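PDB 3KTD: prephenate dehydrogenase, which probably carries out the NAD(P)+-dependent oxidation of prephenate, a step on the route to tyrosine. Local coordinates for residues D6-V11 with D170-M174; G15-I19 with S132-S137; L24-H28 with E50-V54. One frame throughout, in Å; residues are numbered along the deposited sequence. Where two conformers were deposited one is given.

Contact 1. Residues D6-V11 with D170-M174; sequences DISRPV and DVVQM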
loop_
_atom_site.group_PDB
_atom_site.type_symbol
_atom_site.label_atom_id
_atom_site.label_comp_id
_atom_site.label_asym_id
_atom_site.label_seq_id
_atom_site.Cartn_x
_atom_site.Cartn_y
_atom_site.Cartn_z
ATOM N N ASP A 6 -13.978 11.547 33.311
ATOM C CA ASP A 6 -13.215 10.265 33.473
ATOM C C ASP A 6 -14.151 9.045 33.553
ATOM O O ASP A 6 -15.365 9.185 33.411
ATOM C CB ASP A 6 -12.306 10.341 34.706
ATOM C CG ASP A 6 -13.076 10.644 35.991
ATOM O OD1 ASP A 6 -14.220 10.154 36.159
ATOM O OD2 ASP A 6 -12.521 11.376 36.834
ATOM N N ILE A 7 -13.580 7.864 33.802
ATOM C CA ILE A 7 -14.324 6.590 33.772
ATOM C C ILE A 7 -14.908 6.248 35.161
ATOM O O ILE A 7 -14.179 6.122 36.146
ATOM C CB ILE A 7 -13.428 5.415 33.234
ATOM C CG1 ILE A 7 -12.587 5.847 32.021
ATOM C CG2 ILE A 7 -14.284 4.212 32.838
ATOM C CD1 ILE A 7 -11.342 5.002 31.807
ATOM N N SER A 8 -16.229 6.099 35.227
ATOM C CA SER A 8 -16.932 5.841 36.492
ATOM C C SER A 8 -16.834 4.391 36.994
ATOM O O SER A 8 -17.265 4.099 38.106
ATOM C CB SER A 8 -18.408 6.196 36.342
ATOM O OG SER A 8 -19.109 5.157 35.684
ATOM N N ARG A 9 -16.308 3.487 36.171
ATOM C CA ARG A 9 -16.172 2.080 36.541
ATOM C C ARG A 9 -14.738 1.623 36.355
ATOM O O ARG A 9 -14.028 2.152 35.500
ATOM C CB ARG A 9 -17.036 1.202 35.642
ATOM C CG ARG A 9 -18.521 1.406 35.744
ATOM C CD ARG A 9 -19.223 0.610 34.651
ATOM N NE ARG A 9 -20.672 0.523 34.837
ATOM C CZ ARG A 9 -21.549 1.468 34.496
ATOM N NH1 ARG A 9 -21.151 2.615 33.947
ATOM N NH2 ARG A 9 -22.843 1.265 34.714
ATOM N N PRO A 10 -14.302 0.629 37.149
ATOM C CA PRO A 10 -13.009 0.011 36.853
ATOM C C PRO A 10 -13.151 -0.817 35.568
ATOM O O PRO A 10 -14.206 -1.431 35.359
ATOM C CB PRO A 10 -12.762 -0.889 38.065
ATOM C CG PRO A 10 -14.133 -1.199 38.587
ATOM C CD PRO A 10 -14.946 0.031 38.334
ATOM N N VAL A 11 -12.133 -0.795 34.705
ATOM C CA VAL A 11 -12.179 -1.534 33.435
ATOM C C VAL A 11 -11.637 -2.948 33.634
ATOM O O VAL A 11 -10.609 -3.132 34.281
ATOM C CB VAL A 11 -11.382 -0.816 32.321
ATOM C CG1 VAL A 11 -11.337 -1.657 31.065
ATOM C CG2 VAL A 11 -11.989 0.536 32.013
ATOM N N ASP A 170 -18.928 5.577 29.698
ATOM C CA ASP A 170 -17.656 4.997 30.139
ATOM C C ASP A 170 -16.810 4.435 28.969
ATOM O O ASP A 170 -15.593 4.572 28.965
ATOM C CB ASP A 170 -17.883 3.920 31.206
ATOM C CG ASP A 170 -18.151 4.502 32.600
ATOM O OD1 ASP A 170 -17.812 5.676 32.878
ATOM O OD2 ASP A 170 -18.689 3.762 33.443
ATOM N N VAL A 171 -17.448 3.828 27.975
ATOM C CA VAL A 171 -16.715 3.285 26.839
ATOM C C VAL A 171 -16.042 4.414 26.069
ATOM O O VAL A 171 -14.895 4.293 25.640
ATOM C CB VAL A 171 -17.633 2.479 25.885
ATOM C CG1 VAL A 171 -16.949 2.238 24.545
ATOM C CG2 VAL A 171 -18.053 1.160 26.531
ATOM N N VAL A 172 -16.757 5.521 25.913
ATOM C CA VAL A 172 -16.225 6.670 25.204
ATOM C C VAL A 172 -15.125 7.338 26.037
ATOM O O VAL A 172 -14.069 7.719 25.511
ATOM C CB VAL A 172 -17.336 7.664 24.880
ATOM C CG1 VAL A 172 -16.771 8.892 24.209
ATOM C CG2 VAL A 172 -18.357 7.006 23.989
ATOM N N GLN A 173 -15.366 7.465 27.338
ATOM C CA GLN A 173 -14.369 8.026 28.238
ATOM C C GLN A 173 -13.108 7.190 28.245
ATOM O O GLN A 173 -12.012 7.733 28.327
ATOM C CB GLN A 173 -14.928 8.148 29.665
ATOM C CG GLN A 173 -15.906 9.285 29.822
ATOM C CD GLN A 173 -15.289 10.596 29.423
ATOM O OE1 GLN A 173 -15.683 11.206 28.428
ATOM N NE2 GLN A 173 -14.269 11.009 30.158
HETATM N N MSE A 174 -13.277 5.870 28.162
HETATM C CA MSE A 174 -12.162 4.929 28.104
HETATM C C MSE A 174 -11.338 5.157 26.824
HETATM O O MSE A 174 -10.120 5.373 26.890
HETATM C CB MSE A 174 -12.680 3.485 28.158
HETATM C CG MSE A 174 -11.602 2.434 28.355
HETATM SE SE MSE A 174 -12.197 0.603 28.059
HETATM C CE MSE A 174 -12.610 0.692 26.163
#
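The lead-in to the first strand of a Rossmann-type nucleotide-binding domain is held to helix 162-177 where Ser8 and Arg9 meet the carboxylate of Asp170. Ser8 N donates to Asp170 OD1 over 2.9 Å, arriving from above the carboxylate plane with an N-H...O angle of 161°. The hydroxyl of the same serine gives its proton to Asp170 OD2 (OG to OD2 2.7 Å), on the syn side. OD2 also takes a salt-bridging bond from Arg9 NH1 (2.8 Å), which lies above the carboxylate, although OD2 is nearly in the guanidinium plane; the two flat groups stand 77° apart. An aspartate suits a buried helix position here because three donors to its carboxylate probably offset the cost of burying the charge. Arg9 also pairs through NE with Asp69 and through NH1 with Ser166.

Helix 162-177 packs on the sheet to which strand 11-14 belongs, so the contact turns apolar toward the interior. Ile7 CD1 rests 4.2 Å from CB of selenomethionine Met174 and its CG1 4.0 Å from Gln173 CB. Met174 runs extended (chi2 -168°), carrying SE to 3.9 Å from Val11 CG1; it also touches Trp147 and Val73.

Contact 2. Residues G15-I19 with S132-S137; sequences GLGLI and SGWSAS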
loop_
_atom_site.group_PDB
_atom_site.type_symbol
_atom_site.label_atom_id
_atom_site.label_comp_id
_atom_site.label_asym_id
_atom_site.label_seq_id
_atom_site.Cartn_x
_atom_site.Cartn_y
_atom_site.Cartn_z
ATOM N N GLY A 15 -8.794 -10.980 27.641
ATOM C CA GLY A 15 -7.890 -11.146 26.515
ATOM C C GLY A 15 -6.881 -10.017 26.578
ATOM O O GLY A 15 -7.263 -8.838 26.569
ATOM N N LEU A 16 -5.597 -10.377 26.656
ATOM C CA LEU A 16 -4.519 -9.402 26.791
ATOM C C LEU A 16 -3.449 -9.555 25.723
ATOM O O LEU A 16 -2.278 -9.784 26.032
ATOM C CB LEU A 16 -3.904 -9.485 28.195
ATOM C CG LEU A 16 -4.869 -9.060 29.304
ATOM C CD1 LEU A 16 -4.297 -9.307 30.704
ATOM C CD2 LEU A 16 -5.251 -7.597 29.115
ATOM N N GLY A 17 -3.866 -9.412 24.465
ATOM C CA GLY A 17 -2.951 -9.420 23.318
ATOM C C GLY A 17 -2.646 -8.004 22.849
ATOM O O GLY A 17 -2.679 -7.061 23.637
ATOM N N LEU A 18 -2.348 -7.847 21.559
ATOM C CA LEU A 18 -2.045 -6.533 21.002
ATOM C C LEU A 18 -3.007 -5.453 21.489
ATOM O O LEU A 18 -2.580 -4.428 22.020
ATOM C CB LEU A 18 -2.097 -6.571 19.482
ATOM C CG LEU A 18 -1.764 -5.234 18.812
ATOM C CD1 LEU A 18 -0.295 -4.883 19.014
ATOM C CD2 LEU A 18 -2.126 -5.276 17.339
ATOM N N ILE A 19 -4.305 -5.685 21.297
ATOM C CA ILE A 19 -5.324 -4.694 21.655
ATOM C C ILE A 19 -5.551 -4.618 23.158
ATOM O O ILE A 19 -5.385 -3.561 23.752
ATOM C CB ILE A 19 -6.682 -4.972 20.991
ATOM C CG1 ILE A 19 -6.558 -5.057 19.468
ATOM C CG2 ILE A 19 -7.653 -3.866 21.351
ATOM C CD1 ILE A 19 -6.070 -3.803 18.835
ATOM N N SER A 132 -0.985 -13.175 17.684
ATOM C CA SER A 132 -0.141 -12.557 18.704
ATOM C C SER A 132 -0.676 -12.329 20.113
ATOM O O SER A 132 -1.765 -11.731 20.229
ATOM C CB SER A 132 0.937 -11.584 18.194
ATOM O OG SER A 132 0.329 -10.452 17.589
ATOM N N GLY A 133 0.053 -12.745 21.161
ATOM C CA GLY A 133 -0.378 -12.592 22.564
ATOM C C GLY A 133 0.132 -11.371 23.325
ATOM O O GLY A 133 0.249 -10.288 22.768
ATOM N N TRP A 134 0.441 -11.553 24.605
ATOM C CA TRP A 134 0.840 -10.441 25.513
ATOM C C TRP A 134 2.118 -9.692 25.133
ATOM O O TRP A 134 2.206 -8.485 25.349
ATOM C CB TRP A 134 0.923 -10.946 26.966
ATOM C CG TRP A 134 1.611 -10.049 27.960
ATOM C CD1 TRP A 134 2.770 -10.315 28.609
ATOM C CD2 TRP A 134 1.170 -8.770 28.450
ATOM N NE1 TRP A 134 3.089 -9.294 29.470
ATOM C CE2 TRP A 134 2.126 -8.331 29.390
ATOM C CE3 TRP A 134 0.063 -7.953 28.185
ATOM C CZ2 TRP A 134 2.017 -7.113 30.064
ATOM C CZ3 TRP A 134 -0.046 -6.736 28.861
ATOM C CH2 TRP A 134 0.928 -6.333 29.789
ATOM N N SER A 135 3.093 -10.390 24.560
ATOM C CA SER A 135 4.341 -9.748 24.151
ATOM C C SER A 135 4.108 -8.716 23.050
ATOM O O SER A 135 4.961 -7.877 22.799
ATOM C CB SER A 135 5.376 -10.787 23.695
ATOM O OG SER A 135 5.002 -11.421 22.485
ATOM N N ALA A 136 2.951 -8.787 22.398
ATOM C CA ALA A 136 2.571 -7.836 21.348
ATOM C C ALA A 136 2.116 -6.474 21.890
ATOM O O ALA A 136 2.022 -5.512 21.130
ATOM C CB ALA A 136 1.467 -8.433 20.492
ATOM N N SER A 137 1.838 -6.391 23.191
ATOM C CA SER A 137 1.305 -5.170 23.784
ATOM C C SER A 137 2.332 -4.055 23.876
ATOM O O SER A 137 3.489 -4.295 24.219
ATOM C CB SER A 137 0.752 -5.457 25.178
ATOM O OG SER A 137 1.780 -5.796 26.088
#
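The indole of Trp134 has the Leu16 carbonyl oxygen at its edge, near the ring plane, while the hydroxyl of Ser137 lies over one face, 3.4 Å above the plane and offset toward the rim. The ring also meets Phe52 with the planes at about 80°, and it packs against Ser46 and Ala47 of helix 41-49. With CG anti to the backbone N (chi1 166°), the indole is set beside the Leu16 side chain, whose CB comes within 4.3 Å of Trp134 CE3.

Residues 15-19 are the turn that leads from strand 11-14 into helix 18-29, and Gly15 and Gly17 fit the GxGxxG pattern of Rossmann folds, consistent with the NAD+ binding expected of this family. The loop 132-137, with its 3-10 turn at 134-136, lies against that turn. No conventional hydrogen bond joins the two segments; the backbones instead meet through CA-H...O contacts. Trp134 CA lies 3.2 Å from Leu16 O, and Gly17 CA lies 3.4 Å from Gly133 O. Glycine suits position 17, the N-cap of the helix, because the backbone of the loop comes so close: its CA is 4.2 Å from that of Gly133.

At the next residue, Leu18, small and branched apolar groups take over. Leu18 CB meets the methyl of Ala136, and the short alanine lets the 3-10 turn approach the start of the helix. The loop holds its own shape through Trp134 O, which accepts from both Ser137 N and Ser137 OG. The hydroxyl is the nearer of these donors, with OG 2.8 Å from Trp134 O and a C=O...OG angle of 166°.

Contact 3. Residues L24-H28 with E50-V54; sequences LRDLH and EGFDV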
loop_
_atom_site.group_PDB
_atom_site.type_symbol
_atom_site.label_atom_id
_atom_site.label_comp_id
_atom_site.label_asym_id
_atom_site.label_seq_id
_atom_site.Cartn_x
_atom_site.Cartn_y
_atom_site.Cartn_z
ATOM N N LEU A 24 -4.608 -2.246 28.571
ATOM C CA LEU A 24 -4.286 -2.380 29.987
ATOM C C LEU A 24 -3.123 -1.471 30.333
ATOM O O LEU A 24 -3.149 -0.774 31.356
ATOM C CB LEU A 24 -3.923 -3.827 30.332
ATOM C CG LEU A 24 -3.460 -4.135 31.766
ATOM C CD1 LEU A 24 -4.618 -4.169 32.718
ATOM C CD2 LEU A 24 -2.723 -5.459 31.822
ATOM N N ARG A 25 -2.105 -1.477 29.475
ATOM C CA ARG A 25 -0.907 -0.678 29.713
ATOM C C ARG A 25 -1.206 0.820 29.691
ATOM O O ARG A 25 -0.739 1.552 30.571
ATOM C CB ARG A 25 0.184 -0.990 28.685
ATOM C CG ARG A 25 0.884 -2.335 28.832
ATOM C CD ARG A 25 1.897 -2.499 27.688
ATOM N NE ARG A 25 2.710 -3.713 27.771
ATOM C CZ ARG A 25 3.747 -3.886 28.589
ATOM N NH1 ARG A 25 4.107 -2.935 29.442
ATOM N NH2 ARG A 25 4.417 -5.033 28.568
ATOM N N ASP A 26 -1.969 1.272 28.692
ATOM C CA ASP A 26 -2.286 2.700 28.568
ATOM C C ASP A 26 -3.195 3.181 29.709
ATOM O O ASP A 26 -3.034 4.299 30.201
ATOM C CB ASP A 26 -2.922 3.023 27.206
ATOM C CG ASP A 26 -1.905 3.084 26.066
ATOM O OD1 ASP A 26 -0.693 3.289 26.333
ATOM O OD2 ASP A 26 -2.326 2.949 24.887
ATOM N N LEU A 27 -4.142 2.340 30.119
ATOM C CA LEU A 27 -5.039 2.672 31.215
ATOM C C LEU A 27 -4.286 2.737 32.531
ATOM O O LEU A 27 -4.622 3.542 33.403
ATOM C CB LEU A 27 -6.171 1.654 31.333
ATOM C CG LEU A 27 -7.294 1.754 30.299
ATOM C CD1 LEU A 27 -8.290 0.634 30.498
ATOM C CD2 LEU A 27 -7.993 3.110 30.352
ATOM N N HIS A 28 -3.276 1.881 32.667
ATOM C CA HIS A 28 -2.453 1.834 33.872
ATOM C C HIS A 28 -1.572 3.069 33.917
ATOM O O HIS A 28 -1.427 3.691 34.970
ATOM C CB HIS A 28 -1.600 0.563 33.877
ATOM C CG HIS A 28 -0.865 0.321 35.158
ATOM N ND1 HIS A 28 -1.484 -0.160 36.292
ATOM C CD2 HIS A 28 0.445 0.452 35.471
ATOM C CE1 HIS A 28 -0.592 -0.297 37.255
ATOM N NE2 HIS A 28 0.588 0.063 36.780
ATOM N N GLU A 50 5.415 -7.562 36.092
ATOM C CA GLU A 50 5.797 -6.231 35.598
ATOM C C GLU A 50 5.033 -5.103 36.319
ATOM O O GLU A 50 5.320 -3.921 36.099
ATOM C CB GLU A 50 5.580 -6.153 34.084
ATOM C CG GLU A 50 6.158 -4.921 33.396
ATOM C CD GLU A 50 6.003 -4.966 31.886
ATOM O OE1 GLU A 50 5.554 -6.008 31.363
ATOM O OE2 GLU A 50 6.331 -3.960 31.215
ATOM N N GLY A 51 4.068 -5.465 37.172
ATOM C CA GLY A 51 3.295 -4.493 37.951
ATOM C C GLY A 51 1.798 -4.482 37.682
ATOM O O GLY A 51 1.039 -3.875 38.442
ATOM N N PHE A 52 1.361 -5.154 36.616
ATOM C CA PHE A 52 -0.056 -5.163 36.229
ATOM C C PHE A 52 -0.910 -6.138 37.040
ATOM O O PHE A 52 -0.400 -7.080 37.626
ATOM C CB PHE A 52 -0.186 -5.477 34.744
ATOM C CG PHE A 52 0.580 -4.544 33.870
ATOM C CD1 PHE A 52 0.131 -3.259 33.655
ATOM C CD2 PHE A 52 1.753 -4.944 33.269
ATOM C CE1 PHE A 52 0.837 -2.384 32.851
ATOM C CE2 PHE A 52 2.470 -4.073 32.451
ATOM C CZ PHE A 52 2.007 -2.793 32.244
ATOM N N ASP A 53 -2.216 -5.898 37.063
ATOM C CA ASP A 53 -3.165 -6.727 37.821
ATOM C C ASP A 53 -3.884 -7.700 36.866
ATOM O O ASP A 53 -4.926 -7.387 36.296
ATOM C CB ASP A 53 -4.149 -5.820 38.581
ATOM C CG ASP A 53 -5.140 -6.602 39.419
ATOM O OD1 ASP A 53 -5.178 -7.838 39.258
ATOM O OD2 ASP A 53 -5.888 -5.989 40.222
ATOM N N VAL A 54 -3.311 -8.892 36.712
ATOM C CA VAL A 54 -3.772 -9.868 35.726
ATOM C C VAL A 54 -3.954 -11.256 36.335
ATOM O O VAL A 54 -3.251 -11.629 37.267
ATOM C CB VAL A 54 -2.768 -9.944 34.543
ATOM C CG1 VAL A 54 -3.201 -10.967 33.526
ATOM C CG2 VAL A 54 -2.611 -8.577 33.882
#
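Phe52 pushes its ring among Leu24, Arg25 and His28 on one side of helix 18-29, and this buried aromatic forms the tight half of the contact. Leu24 CD2 reaches both Phe52 CB (3.9 Å) and Val54 CG2 (3.7 Å), so that one methyl of the branched leucine packs on both residues. The aliphatic part of Arg25 lies against the far end of the ring, with CG 3.6 Å from Phe52 CZ. Farther along, NH1 stands at the ring edge, the guanidinium plane turned 84° to the phenyl plane.

Phe52 follows a Schellman motif in which Gly51, at positive phi (119°), ends helix 41-49; a glycine takes such backbone angles easily. This link belongs to a beta-alpha-beta crossover of the Rossmann-type domain, running from strand 34-37 through helix 41-49 to the edge strand 54-55, and Val54 opens that last strand.

Toward solvent the contact loosens into polar and exposed groups. Glu50, its chain extended, lies end-on to the arginine: Arg25 NH1 binds Glu50 OE2 at 3.0 Å from above the carboxylate plane, and NH2 binds OE1 at 3.2 Å on the syn side. Both chains are long enough to form this salt bridge beyond the ring. Arg25 NE, on another side of the guanidinium, is hydrogen-bonded to Ser137 OG. Exposed His28 makes a T-shaped pair with Phe52, the phenyl edge toward the imidazole face, with ring centroids 5.2 Å apart.

In the fold
From the N terminus the chain enters contact 1 at residues 6-11, contact 2 at 15-19 and contact 3 at 24-28. Contact 3 closes first, at 50-54, after one strand and one helix; contact 2 closes at 132-137 and contact 1 last, at 170-174. The three loops are thus nested without crossing. Contact 1 joins the lead-in to strand 11-14 to helix 162-177, whereas contacts 2 and 3 both use helix 18-29, tying it to the loop after strand 120-125 and to the link before strand 54-55. Leu27 of that helix packs on Ile7, Val11 and Met174, connecting contacts 1 and 3, and Leu16 touches Val54 between contacts 2 and 3.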